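Local coordinates for protein esterase (Uncultured bacterium, PDB 5EGN) that probably hydrolyses carboxylic esters and degrades N-acyl homoserine lactones, the signals of bacterial quorum sensing, as an alpha/beta-hydrolase-fold lactonase, at residues V90-I94 with H242-L246. The protein carries 2 engineered substitutions. Sequence-based numbering, arbitrary orientation.
Sequences VGNSI and HFYQL
Asn92, Gln245 and His242 carry the polar part of this buried contact between the end of strand 87-92 and the start of helix 244-247. Gln245 NE2 donates to Asn92 OD1 at 3.2 Å with an almost straight N-H...O angle of 177°. The acceptor lies in the plane of the glutamine amide; the two amide planes are 69° apart, and the donor sits well above the carbonyl plane of Asn92. The bend of Gln245 at chi2 brings its amide up to Asn92. On the other branch, Asn92 ND2 hydrogen-bonds to the backbone oxygen of Leu116 and only weakly, at 3.5 Å, to His242 O. Without the amide, as with an alanine here, Gln245 NE2 is likely to lose this acceptor, and the link from the histidine loop to Leu116 would probably go.

Van der Waals contacts flank these bonds. Asn92 OD1 lies 3.9 Å from Phe243 CD1, and the Phe243 ring in turn carries His242 CB over one face, offset toward the rim.

At the other end Ser93 meets the edge of the His242 imidazole, its CB 3.3 Å from His242 NE2. Ser93 OG, near the ring plane, is 3.8 Å from His242 NE2, while the other ring nitrogen, ND1, is hydrogen-bonded to Asp214.

Ser93 has a positive phi (53°) in the sharp turn between strand 87-92 and helix 94-105, consistent with the nucleophile elbow of a GxSxG motif; with His242 and Asp214 it probably forms the catalytic triad of the alpha/beta hydrolase fold.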
loop_
_atom_site.group_PDB
_atom_site.type_symbol
_atom_site.label_atom_id
_atom_site.label_comp_id
_atom_site.label_asym_id
_atom_site.label_seq_id
_atom_site.Cartn_x
_atom_site.Cartn_y
_atom_site.Cartn_z
ATOM N N VAL A 90 -16.282 -4.384 -1.602
ATOM C CA VAL A 90 -15.758 -3.469 -2.602
ATOM C C VAL A 90 -14.838 -4.223 -3.555
ATOM O O VAL A 90 -13.714 -4.580 -3.199
ATOM C CB VAL A 90 -14.994 -2.305 -1.950
ATOM C CG1 VAL A 90 -14.564 -1.298 -3.000
ATOM C CG2 VAL A 90 -15.861 -1.638 -0.894
ATOM N N GLY A 91 -15.322 -4.471 -4.766
ATOM C CA GLY A 91 -14.581 -5.262 -5.729
ATOM C C GLY A 91 -14.123 -4.488 -6.948
ATOM O O GLY A 91 -14.892 -3.743 -7.551
ATOM N N ASN A 92 -12.857 -4.676 -7.308
ATOM C CA ASN A 92 -12.268 -4.028 -8.470
ATOM C C ASN A 92 -11.910 -5.051 -9.544
ATOM O O ASN A 92 -11.162 -5.991 -9.281
ATOM C CB ASN A 92 -11.030 -3.233 -8.055
ATOM C CG ASN A 92 -10.532 -2.313 -9.148
ATOM O OD1 ASN A 92 -9.362 -1.941 -9.173
ATOM N ND2 ASN A 92 -11.423 -1.936 -10.057
ATOM N N SER A 93 -12.450 -4.859 -10.747
ATOM C CA SER A 93 -12.288 -5.812 -11.847
ATOM C C SER A 93 -12.699 -7.217 -11.431
ATOM O O SER A 93 -13.883 -7.508 -11.259
ATOM C CB SER A 93 -10.840 -5.823 -12.350
ATOM O OG SER A 93 -10.620 -6.886 -13.259
ATOM N N ILE A 94 -11.704 -8.083 -11.263
ATOM C CA ILE A 94 -11.945 -9.461 -10.870
ATOM C C ILE A 94 -12.496 -9.516 -9.448
ATOM O O ILE A 94 -13.191 -10.460 -9.082
ATOM C CB ILE A 94 -10.661 -10.314 -10.975
ATOM C CG1 ILE A 94 -10.996 -11.805 -10.885
ATOM C CG2 ILE A 94 -9.649 -9.916 -9.912
ATOM C CD1 ILE A 94 -9.791 -12.705 -11.000
ATOM N N HIS A 242 -9.491 2.591 -14.967
ATOM C CA HIS A 242 -9.786 1.339 -14.270
ATOM C C HIS A 242 -9.617 1.445 -12.759
ATOM O O HIS A 242 -10.159 0.634 -12.011
ATOM C CB HIS A 242 -8.885 0.219 -14.805
ATOM C CG HIS A 242 -9.461 -1.154 -14.654
ATOM N ND1 HIS A 242 -10.671 -1.519 -15.209
ATOM C CD2 HIS A 242 -8.988 -2.258 -14.029
ATOM C CE1 HIS A 242 -10.920 -2.784 -14.925
ATOM N NE2 HIS A 242 -9.914 -3.256 -14.209
ATOM N N PHE A 243 -8.872 2.447 -12.309
ATOM C CA PHE A 243 -8.499 2.521 -10.902
ATOM C C PHE A 243 -8.938 3.819 -10.232
ATOM O O PHE A 243 -8.109 4.658 -9.888
ATOM C CB PHE A 243 -6.987 2.345 -10.760
ATOM C CG PHE A 243 -6.433 1.217 -11.582
ATOM C CD1 PHE A 243 -6.515 -0.091 -11.135
ATOM C CD2 PHE A 243 -5.832 1.465 -12.806
ATOM C CE1 PHE A 243 -6.006 -1.130 -11.892
ATOM C CE2 PHE A 243 -5.322 0.431 -13.566
ATOM C CZ PHE A 243 -5.410 -0.868 -13.110
ATOM N N TYR A 244 -10.245 3.964 -10.037
ATOM C CA TYR A 244 -10.816 5.135 -9.380
ATOM C C TYR A 244 -10.229 5.350 -7.984
ATOM O O TYR A 244 -10.037 6.486 -7.552
ATOM C CB TYR A 244 -12.339 4.995 -9.294
ATOM C CG TYR A 244 -13.080 6.261 -8.916
ATOM C CD1 TYR A 244 -12.491 7.510 -9.060
ATOM C CD2 TYR A 244 -14.373 6.203 -8.411
ATOM C CE1 TYR A 244 -13.168 8.665 -8.712
ATOM C CE2 TYR A 244 -15.057 7.350 -8.062
ATOM C CZ TYR A 244 -14.452 8.577 -8.214
ATOM O OH TYR A 244 -15.133 9.722 -7.867
ATOM N N GLN A 245 -9.935 4.257 -7.286
ATOM C CA GLN A 245 -9.444 4.347 -5.915
ATOM C C GLN A 245 -8.019 4.894 -5.857
ATOM O O GLN A 245 -7.554 5.319 -4.801
ATOM C CB GLN A 245 -9.509 2.981 -5.223
ATOM C CG GLN A 245 -8.398 2.014 -5.600
ATOM C CD GLN A 245 -8.729 1.186 -6.825
ATOM O OE1 GLN A 245 -9.058 1.722 -7.880
ATOM N NE2 GLN A 245 -8.650 -0.132 -6.685
ATOM N N LEU A 246 -7.333 4.889 -6.996
ATOM C CA LEU A 246 -5.978 5.431 -7.071
ATOM C C LEU A 246 -5.925 6.739 -7.858
ATOM O O LEU A 246 -5.140 7.632 -7.536
ATOM C CB LEU A 246 -5.026 4.414 -7.703
ATOM C CG LEU A 246 -4.474 3.324 -6.785
ATOM C CD1 LEU A 246 -3.460 2.472 -7.530
ATOM C CD2 LEU A 246 -3.852 3.940 -5.542
#